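Local coordinates for citrate lyase subunit beta-like protein (Mycobacterium tuberculosis H37Rv, PDB 6CHU) that acts as a trimeric, magnesium-dependent lyase of the HpcH/HpaI aldolase family, bifunctional in itaconate dissimilation and leucine catabolism, at residues G143-I148 with V189-L194; S155-R158 with A162-D165; T214-I217 with Q221-V224. All blocks are in the same frame, centred on the assembly; numbering follows the deposited sequence.

An eight-stranded TIM barrel illustrates how the segments that follow neighbouring strands can meet around a site, and the three contacts sample the region after strands 137-142, 184-187 and 213-216. Contact 1 joins the start of helix 144-151 to the loop after strand 184-187. Contact 2 falls between these segments in sequence, just before helix 165-180, and its centre is about 10 Å from that of contact 1; the two touch. Contact 3 follows later, where strand 213-216 turns into helix 221-228, about 12 Å from contact 1 and about 20 Å from contact 2. His190 O meets Gln221 NE2 between contacts 1 and 3. Only contact 1 holds a magnesium ligand, Asp146; all three contacts reach the second subunit.

Contact 1: G143-I148 with V189-L194; sequences GAEDLI and VHLDIL. With MG (magnesium ion), chain B.
Leu191 lays its CD1 methyl over the carboxylate of Glu145, with Leu191 CD1 3.4 Å from Glu145 CD and in touch with CG and OE2. The two side chains arrive from opposite directions, and the apolar methyl backs one face of the carboxylate. Glu145 reaches this position through a bend: chi2 of 77° turns the carboxylate away from an extended course and brings it round beside the first turn of helix 144-151, for which Gly143 is the N-cap.

No direct hydrogen bond joins the segments; water does the joining. Water 2 donates to Glu145 OE2 at 2.8 Å and to Val189 O, and it accepts from Leu191 N at 2.9 Å, so three groups fix its place and tie the carboxylate to the loop backbone. Water 1 accepts from Ala144 N and lies 2.6 Å from Glu145 OE1 and 3.0 Å from Val189 O, and both carboxylate oxygens therefore have water beside them. Val189 CG2 approaches Glu145 OE1 only loosely.

The next residue of the helix faces the metal. Asp146 OD2 coordinates magnesium at 2.1 Å, with Glu120 as the other protein ligand and waters 3, 4 and 5 among the rest. Water 3, 2.2 Å from the magnesium, also accepts from Asp146 N, so Asp146 binds the metal with its carboxylate and positions one of the metal's waters with its backbone N-H. Lys100 gives Asp146 OD2 a second partner. From the second subunit, Val264 packs on Leu191 and His267 bonds to Glu145 O.

The helix start after strand 137-142 and the loop after the adjacent parallel strand 184-187 thus meet beside a metal at the C-terminal ends of the strands, the usual place of the active site in a TIM barrel.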
ATOM      1  N   GLY A 143     -15.016  -2.104  -0.982  1.00 17.05           N
ATOM      2  CA  GLY A 143     -15.830  -3.241  -0.580  1.00 21.38           C
ATOM      3  C   GLY A 143     -15.004  -4.494  -0.375  1.00 21.27           C
ATOM      4  O   GLY A 143     -14.430  -5.023  -1.331  1.00 22.54           O
ATOM      5  N   ALA A 144     -14.950  -4.993   0.859  1.00 20.69           N
ATOM      6  CA  ALA A 144     -14.000  -6.057   1.167  1.00 20.06           C
ATOM      7  C   ALA A 144     -14.450  -7.404   0.601  1.00 22.52           C
ATOM      8  O   ALA A 144     -13.619  -8.201   0.148  1.00 24.45           O
ATOM      9  CB  ALA A 144     -13.796  -6.149   2.683  1.00 19.34           C
ATOM     10  N   GLU A 145     -15.753  -7.695   0.629  1.00 22.19           N
ATOM     11  CA  GLU A 145     -16.179  -9.045   0.263  1.00 24.12           C
ATOM     12  C   GLU A 145     -16.047  -9.296  -1.235  1.00 21.99           C
ATOM     13  O   GLU A 145     -15.575 -10.366  -1.643  1.00 23.84           O
ATOM     14  CB  GLU A 145     -17.603  -9.302   0.741  1.00 25.73           C
ATOM     15  CG  GLU A 145     -17.674  -9.459   2.245  1.00 39.37           C
ATOM     16  CD  GLU A 145     -17.580  -8.130   2.980  1.00 52.70           C
ATOM     17  OE1 GLU A 145     -17.817  -7.073   2.344  1.00 55.94           O
ATOM     18  OE2 GLU A 145     -17.269  -8.149   4.194  1.00 55.91           O
ATOM     19  N   ASP A 146     -16.481  -8.344  -2.073  1.00 21.16           N
ATOM     20  CA  ASP A 146     -16.276  -8.496  -3.517  1.00 20.56           C
ATOM     21  C   ASP A 146     -14.793  -8.446  -3.875  1.00 20.86           C
ATOM     22  O   ASP A 146     -14.362  -9.122  -4.822  1.00 21.76           O
ATOM     23  CB  ASP A 146     -17.046  -7.423  -4.305  1.00 22.98           C
ATOM     24  CG  ASP A 146     -18.444  -7.882  -4.730  1.00 26.73           C
ATOM     25  OD1 ASP A 146     -18.586  -9.038  -5.187  1.00 30.38           O
ATOM     26  OD2 ASP A 146     -19.406  -7.075  -4.622  1.00 23.31           O
ATOM     27  N   LEU A 147     -13.996  -7.672  -3.134  1.00 20.79           N
ATOM     28  CA  LEU A 147     -12.554  -7.677  -3.370  1.00 18.96           C
ATOM     29  C   LEU A 147     -12.000  -9.089  -3.221  1.00 21.64           C
ATOM     30  O   LEU A 147     -11.355  -9.618  -4.134  1.00 19.50           O
ATOM     31  CB  LEU A 147     -11.857  -6.709  -2.413  1.00 20.48           C
ATOM     32  CG  LEU A 147     -10.327  -6.751  -2.461  1.00 21.94           C
ATOM     33  CD1 LEU A 147      -9.825  -6.229  -3.791  1.00 17.32           C
ATOM     34  CD2 LEU A 147      -9.713  -5.981  -1.290  1.00 24.07           C
ATOM     35  N   ILE A 148     -12.285  -9.733  -2.090  1.00 19.75           N
ATOM     36  CA  ILE A 148     -11.773 -11.079  -1.856  1.00 18.62           C
ATOM     37  C   ILE A 148     -12.373 -12.065  -2.845  1.00 20.01           C
ATOM     38  O   ILE A 148     -11.694 -12.984  -3.316  1.00 22.81           O
ATOM     39  CB  ILE A 148     -12.050 -11.505  -0.402  1.00 24.58           C
ATOM     40  CG1 ILE A 148     -11.249 -10.628   0.560  1.00 26.74           C
ATOM     41  CG2 ILE A 148     -11.796 -13.022  -0.209  1.00 24.74           C
ATOM     42  CD1 ILE A 148      -9.765 -10.818   0.480  1.00 28.09           C
ATOM     43  N   VAL A 189     -18.741  -1.767   4.516  1.00 19.75           N
ATOM     44  CA  VAL A 189     -19.804  -2.243   5.391  1.00 18.94           C
ATOM     45  C   VAL A 189     -19.289  -3.332   6.318  1.00 21.58           C
ATOM     46  O   VAL A 189     -18.363  -4.085   5.995  1.00 22.49           O
ATOM     47  CB  VAL A 189     -20.999  -2.761   4.571  1.00 24.54           C
ATOM     48  CG1 VAL A 189     -21.618  -1.650   3.749  1.00 20.66           C
ATOM     49  CG2 VAL A 189     -20.590  -3.932   3.686  1.00 27.80           C
ATOM     50  N   HIS A 190     -19.921  -3.428   7.480  1.00 21.91           N
ATOM     51  CA  HIS A 190     -19.633  -4.451   8.476  1.00 24.31           C
ATOM     52  C   HIS A 190     -20.738  -5.487   8.350  1.00 23.92           C
ATOM     53  O   HIS A 190     -21.840  -5.275   8.853  1.00 25.72           O
ATOM     54  CB  HIS A 190     -19.597  -3.823   9.865  1.00 23.54           C
ATOM     55  CG  HIS A 190     -18.921  -4.670  10.894  1.00 25.56           C
ATOM     56  ND1 HIS A 190     -17.556  -4.659  11.081  1.00 24.00           N
ATOM     57  CD2 HIS A 190     -19.423  -5.541  11.800  1.00 29.47           C
ATOM     58  CE1 HIS A 190     -17.244  -5.491  12.059  1.00 28.94           C
ATOM     59  NE2 HIS A 190     -18.358  -6.046  12.505  1.00 29.56           N
ATOM     60  N   LEU A 191     -20.451  -6.608   7.674  1.00 24.63           N
ATOM     61  CA  LEU A 191     -21.517  -7.557   7.358  1.00 27.26           C
ATOM     62  C   LEU A 191     -22.057  -8.273   8.588  1.00 26.94           C
ATOM     63  O   LEU A 191     -23.208  -8.731   8.564  1.00 26.82           O
ATOM     64  CB  LEU A 191     -21.037  -8.589   6.337  1.00 28.09           C
ATOM     65  CG  LEU A 191     -20.842  -8.069   4.908  1.00 27.39           C
ATOM     66  CD1 LEU A 191     -20.632  -9.247   3.989  1.00 32.89           C
ATOM     67  CD2 LEU A 191     -22.034  -7.253   4.431  1.00 27.70           C
ATOM     68  N   ASP A 192     -21.266  -8.378   9.656  1.00 24.44           N
ATOM     69  CA  ASP A 192     -21.711  -9.052  10.879  1.00 29.76           C
ATOM     70  C   ASP A 192     -22.538  -8.062  11.690  1.00 25.81           C
ATOM     71  O   ASP A 192     -22.021  -7.339  12.545  1.00 25.92           O
ATOM     72  CB  ASP A 192     -20.522  -9.580  11.677  1.00 27.92           C
ATOM     73  CG  ASP A 192     -20.942 -10.509  12.807  1.00 34.99           C
ATOM     74  OD1 ASP A 192     -22.148 -10.576  13.120  1.00 28.83           O
ATOM     75  OD2 ASP A 192     -20.065 -11.175  13.390  1.00 35.69           O
ATOM     76  N   ILE A 193     -23.853  -8.074  11.444  1.00 26.14           N
ATOM     77  CA  ILE A 193     -24.740  -7.028  11.956  1.00 27.68           C
ATOM     78  C   ILE A 193     -24.750  -7.011  13.481  1.00 28.18           C
ATOM     79  O   ILE A 193     -24.696  -5.947  14.109  1.00 30.70           O
ATOM     80  CB  ILE A 193     -26.162  -7.217  11.397  1.00 25.50           C
ATOM     81  CG1 ILE A 193     -26.167  -6.995   9.889  1.00 28.90           C
ATOM     82  CG2 ILE A 193     -27.144  -6.296  12.110  1.00 25.14           C
ATOM     83  CD1 ILE A 193     -27.512  -7.285   9.244  1.00 30.93           C
ATOM     84  N   LEU A 194     -24.862  -8.186  14.100  1.00 28.40           N
ATOM     85  CA  LEU A 194     -24.936  -8.245  15.554  1.00 28.33           C
ATOM     86  C   LEU A 194     -23.591  -7.990  16.224  1.00 28.80           C
ATOM     87  O   LEU A 194     -23.557  -7.829  17.451  1.00 29.25           O
ATOM     88  CB  LEU A 194     -25.496  -9.602  16.001  1.00 34.54           C
ATOM     89  CG  LEU A 194     -26.922  -9.901  15.527  1.00 35.71           C
ATOM     90  CD1 LEU A 194     -27.362 -11.272  16.018  1.00 34.60           C
ATOM     91  CD2 LEU A 194     -27.875  -8.825  16.020  1.00 35.27           C
TER
HETATM   92 MG    MG B 301     -19.920  -5.462  -3.464  1.00 20.88          MG
HETATM   93  O   HOH W   1     -17.146  -4.722   3.273  1.00 39.03           O
HETATM   94  O   HOH W   2     -17.722  -6.745   6.598  1.00 31.32           O
HETATM   95  O   HOH W   3     -18.755  -6.192  -1.771  1.00 22.31           O
HETATM   96  O   HOH W   4     -21.615  -6.648  -3.003  1.00 22.15           O
HETATM   97  O   HOH W   5     -20.929  -4.650  -5.103  1.00 22.66           O

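Contact 2: S155-R158 with A162-D165; sequences SSRR and AYRD. With ACT (acetate ion), chain C.
Arg164 N gives Ser156 O a hydrogen bond of 2.8 Å that is almost straight, at 175°, and Arg158 N gives Ala162 O one of equal length. This pair brackets Arg157 and Tyr163 in a single antiparallel bridge, of the non-hydrogen-bonded kind, which folds the loop ahead of helix 165-180 back on itself. Arg164 is the N-cap residue, and the next amide, Asp165 N, donates to an acetate ion that probably came from the crystallisation liquor.

The extended Arg164 side chain runs back across the loop, where its NE donates to Ser155 OG at 3.0 Å, the hydroxyl lying somewhat out of the guanidinium plane. Arg158 NH2 makes a weak, 3.3 Å salt bridge to Asp165 OD1, reinforced by water 6, which accepts from Arg158 NH2 and donates to Asp165 OD1 and Tyr163 O. The stronger partners of these two side chains, Asp205 for Arg158 and Arg168 for Asp165, belong to the second subunit.

Farther in, Arg157 and Tyr163 run side by side. Glu202 holds Arg157 NH1 in a salt bridge, while the guanidinium makes an off-centre cation-pi contact, its plane and that of the ring 31° apart and Arg157 CZ 3.4 Å from Tyr163 CE1.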
ATOM      1  N   SER A 155     -12.127 -15.386   2.432  1.00 26.26           N
ATOM      2  CA  SER A 155     -12.570 -14.572   3.557  1.00 25.31           C
ATOM      3  C   SER A 155     -11.775 -13.277   3.599  1.00 29.30           C
ATOM      4  O   SER A 155     -10.585 -13.254   3.270  1.00 27.15           O
ATOM      5  CB  SER A 155     -12.442 -15.316   4.893  1.00 33.31           C
ATOM      6  OG  SER A 155     -11.102 -15.605   5.203  1.00 31.21           O
ATOM      7  N   SER A 156     -12.450 -12.201   3.993  1.00 24.72           N
ATOM      8  CA  SER A 156     -11.821 -10.896   4.119  1.00 24.49           C
ATOM      9  C   SER A 156     -11.274 -10.626   5.514  1.00 24.60           C
ATOM     10  O   SER A 156     -10.509  -9.667   5.688  1.00 24.26           O
ATOM     11  CB  SER A 156     -12.827  -9.803   3.753  1.00 25.13           C
ATOM     12  OG  SER A 156     -13.970  -9.915   4.573  1.00 33.87           O
ATOM     13  N   ARG A 157     -11.661 -11.426   6.510  1.00 25.43           N
ATOM     14  CA  ARG A 157     -11.294 -11.186   7.899  1.00 25.90           C
ATOM     15  C   ARG A 157     -10.650 -12.416   8.519  1.00 29.20           C
ATOM     16  O   ARG A 157     -11.002 -13.553   8.196  1.00 29.63           O
ATOM     17  CB  ARG A 157     -12.524 -10.797   8.739  1.00 29.07           C
ATOM     18  CG  ARG A 157     -13.120  -9.462   8.340  1.00 28.03           C
ATOM     19  CD  ARG A 157     -14.448  -9.187   9.053  1.00 26.81           C
ATOM     20  NE  ARG A 157     -15.138  -8.042   8.453  1.00 29.45           N
ATOM     21  CZ  ARG A 157     -14.950  -6.779   8.822  1.00 28.05           C
ATOM     22  NH1 ARG A 157     -14.095  -6.494   9.797  1.00 27.00           N
ATOM     23  NH2 ARG A 157     -15.628  -5.803   8.230  1.00 28.55           N
ATOM     24  N   ARG A 158      -9.715 -12.169   9.436  1.00 25.07           N
ATOM     25  CA  ARG A 158      -9.140 -13.237  10.240  1.00 31.00           C
ATOM     26  C   ARG A 158     -10.154 -13.718  11.274  1.00 38.52           C
ATOM     27  O   ARG A 158     -11.266 -13.196  11.391  1.00 33.97           O
ATOM     28  CB  ARG A 158      -7.875 -12.766  10.955  1.00 34.09           C
ATOM     29  CG  ARG A 158      -6.864 -12.091  10.081  1.00 39.87           C
ATOM     30  CD  ARG A 158      -5.583 -11.870  10.854  1.00 50.03           C
ATOM     31  NE  ARG A 158      -4.650 -11.060  10.081  1.00 63.74           N
ATOM     32  CZ  ARG A 158      -3.931 -11.516   9.061  1.00 71.02           C
ATOM     33  NH1 ARG A 158      -4.035 -12.785   8.685  1.00 73.52           N
ATOM     34  NH2 ARG A 158      -3.109 -10.700   8.412  1.00 69.41           N
ATOM     35  N   ALA A 162     -10.445  -9.058  12.504  1.00 31.07           N
ATOM     36  CA  ALA A 162      -9.626  -8.038  11.876  1.00 32.47           C
ATOM     37  C   ALA A 162      -9.534  -8.304  10.381  1.00 27.81           C
ATOM     38  O   ALA A 162      -9.525  -9.457   9.934  1.00 26.09           O
ATOM     39  CB  ALA A 162      -8.224  -8.014  12.486  1.00 34.32           C
ATOM     40  N   TYR A 163      -9.490  -7.221   9.607  1.00 25.92           N
ATOM     41  CA  TYR A 163      -9.319  -7.344   8.168  1.00 23.83           C
ATOM     42  C   TYR A 163      -8.008  -8.052   7.844  1.00 23.30           C
ATOM     43  O   TYR A 163      -6.989  -7.856   8.513  1.00 25.13           O
ATOM     44  CB  TYR A 163      -9.326  -5.957   7.513  1.00 24.97           C
ATOM     45  CG  TYR A 163     -10.703  -5.384   7.256  1.00 28.54           C
ATOM     46  CD1 TYR A 163     -11.660  -6.110   6.557  1.00 24.57           C
ATOM     47  CD2 TYR A 163     -11.045  -4.116   7.720  1.00 26.78           C
ATOM     48  CE1 TYR A 163     -12.926  -5.580   6.315  1.00 27.10           C
ATOM     49  CE2 TYR A 163     -12.309  -3.576   7.485  1.00 24.34           C
ATOM     50  CZ  TYR A 163     -13.243  -4.316   6.785  1.00 27.45           C
ATOM     51  OH  TYR A 163     -14.498  -3.786   6.549  1.00 29.20           O
ATOM     52  N   ARG A 164      -8.030  -8.870   6.787  1.00 24.14           N
ATOM     53  CA  ARG A 164      -6.781  -9.404   6.264  1.00 22.26           C
ATOM     54  C   ARG A 164      -6.011  -8.288   5.553  1.00 22.86           C
ATOM     55  O   ARG A 164      -6.554  -7.225   5.252  1.00 22.25           O
ATOM     56  CB  ARG A 164      -7.049 -10.587   5.333  1.00 21.52           C
ATOM     57  CG  ARG A 164      -7.660 -11.795   6.073  1.00 24.73           C
ATOM     58  CD  ARG A 164      -8.007 -12.945   5.139  1.00 24.68           C
ATOM     59  NE  ARG A 164      -8.683 -14.025   5.878  1.00 23.78           N
ATOM     60  CZ  ARG A 164      -8.068 -14.914   6.648  1.00 27.69           C
ATOM     61  NH1 ARG A 164      -6.744 -14.893   6.801  1.00 27.78           N
ATOM     62  NH2 ARG A 164      -8.779 -15.840   7.285  1.00 30.45           N
ATOM     63  N   ASP A 165      -4.725  -8.540   5.287  1.00 22.17           N
ATOM     64  CA  ASP A 165      -3.826  -7.457   4.886  1.00 20.43           C
ATOM     65  C   ASP A 165      -4.228  -6.816   3.560  1.00 22.65           C
ATOM     66  O   ASP A 165      -4.174  -5.584   3.425  1.00 20.94           O
ATOM     67  CB  ASP A 165      -2.385  -7.965   4.817  1.00 19.22           C
ATOM     68  CG  ASP A 165      -1.734  -8.079   6.189  1.00 30.33           C
ATOM     69  OD1 ASP A 165      -2.378  -7.697   7.199  1.00 25.40           O
ATOM     70  OD2 ASP A 165      -0.571  -8.547   6.258  1.00 30.36           O
TER
HETATM   71  C   ACT C 302      -3.215 -11.089   3.675  1.00 32.66           C
HETATM   72  O   ACT C 302      -3.604 -11.146   4.893  1.00 24.36           O
HETATM   73  OXT ACT C 302      -3.497 -10.220   2.773  1.00 24.63           O
HETATM   74  CH3 ACT C 302      -2.241 -12.238   3.196  1.00 27.58           C
HETATM   75  O   HOH W   6      -4.395  -8.342   8.847  1.00 36.86           O

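Contact 3: T214-I217 with Q221-V224; sequences TVCI and QIPV
Gln221 sends its side chain toward Cys216 and Ile217: CG is anti to the carbonyl carbon (chi1 -58°), and the chain then runs straight from CA to CD (chi2 177°). This carries the amide from the first turn of helix 221-228 across to the end of strand 213-216. There Gln221 OE1 accepts a hydrogen bond from Ile217 N at 2.9 Å, with the donor almost in line with the side-chain C=O (173°).

The stem of the glutamine is packed as well. Cys216 SG lies 3.6 Å from Gln221 CB, while Cys216 CB comes 3.4 Å from Gln221 OE1. Ile222 CD1 also touches the sulfur, 3.8 Å from Cys216 SG. Ile217 crosses the amide, its CG1 3.6 Å from Gln221 OE1, and Met259 of the second subunit packs on it.

The contact closes the beta-alpha turn after the last strand of the TIM barrel. His218 N is a second donor to Gln221 OE1, and Gln221 NE2 donates to His190 O. With the amide's oxygen receiving two backbone N-H groups and its nitrogen giving to a carbonyl, its rotation is set, and one buried side chain links two barrel loops.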
ATOM      1  N   THR A 214     -19.183   5.866   7.330  1.00 20.44           N
ATOM      2  CA  THR A 214     -19.210   4.407   7.372  1.00 21.85           C
ATOM      3  C   THR A 214     -20.553   3.954   6.816  1.00 22.40           C
ATOM      4  O   THR A 214     -21.606   4.360   7.324  1.00 23.97           O
ATOM      5  CB  THR A 214     -19.006   3.881   8.793  1.00 24.32           C
ATOM      6  OG1 THR A 214     -17.632   4.046   9.161  1.00 23.93           O
ATOM      7  CG2 THR A 214     -19.366   2.389   8.875  1.00 20.24           C
ATOM      8  N   VAL A 215     -20.521   3.125   5.781  1.00 19.57           N
ATOM      9  CA  VAL A 215     -21.755   2.643   5.172  1.00 18.83           C
ATOM     10  C   VAL A 215     -22.243   1.424   5.942  1.00 22.41           C
ATOM     11  O   VAL A 215     -21.446   0.583   6.388  1.00 22.05           O
ATOM     12  CB  VAL A 215     -21.542   2.337   3.680  1.00 24.78           C
ATOM     13  CG1 VAL A 215     -22.860   1.889   3.042  1.00 23.02           C
ATOM     14  CG2 VAL A 215     -21.015   3.598   2.970  1.00 19.15           C
ATOM     15  N   CYS A 216     -23.559   1.351   6.133  1.00 21.98           N
ATOM     16  CA  CYS A 216     -24.208   0.314   6.924  1.00 23.74           C
ATOM     17  C   CYS A 216     -25.175  -0.493   6.068  1.00 26.24           C
ATOM     18  O   CYS A 216     -25.711   0.005   5.076  1.00 24.21           O
ATOM     19  CB  CYS A 216     -24.981   0.919   8.092  1.00 27.12           C
ATOM     20  SG  CYS A 216     -23.968   1.905   9.190  1.00 26.77           S
ATOM     21  N   ILE A 217     -25.416  -1.741   6.478  1.00 25.68           N
ATOM     22  CA  ILE A 217     -26.394  -2.597   5.814  1.00 25.99           C
ATOM     23  C   ILE A 217     -27.588  -2.907   6.697  1.00 28.72           C
ATOM     24  O   ILE A 217     -28.514  -3.602   6.250  1.00 27.88           O
ATOM     25  CB  ILE A 217     -25.740  -3.892   5.297  1.00 29.73           C
ATOM     26  CG1 ILE A 217     -24.746  -4.412   6.322  1.00 36.14           C
ATOM     27  CG2 ILE A 217     -24.983  -3.634   3.984  1.00 24.90           C
ATOM     28  CD1 ILE A 217     -25.167  -5.654   6.936  1.00 35.92           C
ATOM     29  N   GLN A 221     -27.106  -0.322  12.878  1.00 27.12           N
ATOM     30  CA  GLN A 221     -25.715   0.107  12.845  1.00 24.18           C
ATOM     31  C   GLN A 221     -25.566   1.621  12.810  1.00 25.43           C
ATOM     32  O   GLN A 221     -24.491   2.130  13.150  1.00 26.85           O
ATOM     33  CB  GLN A 221     -25.010  -0.513  11.635  1.00 26.30           C
ATOM     34  CG  GLN A 221     -25.052  -2.041  11.625  1.00 25.89           C
ATOM     35  CD  GLN A 221     -24.412  -2.634  10.382  1.00 25.32           C
ATOM     36  OE1 GLN A 221     -24.778  -2.291   9.263  1.00 24.53           O
ATOM     37  NE2 GLN A 221     -23.446  -3.532  10.576  1.00 24.57           N
ATOM     38  N   ILE A 222     -26.611   2.355  12.418  1.00 27.31           N
ATOM     39  CA  ILE A 222     -26.479   3.809  12.267  1.00 30.08           C
ATOM     40  C   ILE A 222     -26.144   4.501  13.583  1.00 32.18           C
ATOM     41  O   ILE A 222     -25.242   5.355  13.594  1.00 28.89           O
ATOM     42  CB  ILE A 222     -27.737   4.392  11.599  1.00 30.18           C
ATOM     43  CG1 ILE A 222     -27.870   3.891  10.155  1.00 27.55           C
ATOM     44  CG2 ILE A 222     -27.686   5.910  11.629  1.00 29.43           C
ATOM     45  CD1 ILE A 222     -26.826   4.460   9.183  1.00 27.61           C
ATOM     46  N   PRO A 223     -26.810   4.212  14.706  1.00 30.66           N
ATOM     47  CA  PRO A 223     -26.420   4.877  15.963  1.00 30.21           C
ATOM     48  C   PRO A 223     -24.982   4.605  16.352  1.00 32.72           C
ATOM     49  O   PRO A 223     -24.302   5.494  16.884  1.00 33.28           O
ATOM     50  CB  PRO A 223     -27.401   4.290  16.990  1.00 32.49           C
ATOM     51  CG  PRO A 223     -28.566   3.857  16.192  1.00 38.95           C
ATOM     52  CD  PRO A 223     -28.009   3.371  14.890  1.00 32.05           C
ATOM     53  N   VAL A 224     -24.499   3.388  16.099  1.00 28.41           N
ATOM     54  CA  VAL A 224     -23.126   3.048  16.453  1.00 31.48           C
ATOM     55  C   VAL A 224     -22.153   3.907  15.656  1.00 30.81           C
ATOM     56  O   VAL A 224     -21.195   4.465  16.205  1.00 28.23           O
ATOM     57  CB  VAL A 224     -22.883   1.543  16.236  1.00 27.90           C
ATOM     58  CG1 VAL A 224     -21.475   1.151  16.656  1.00 33.13           C
ATOM     59  CG2 VAL A 224     -23.922   0.732  17.010  1.00 30.42           C
TER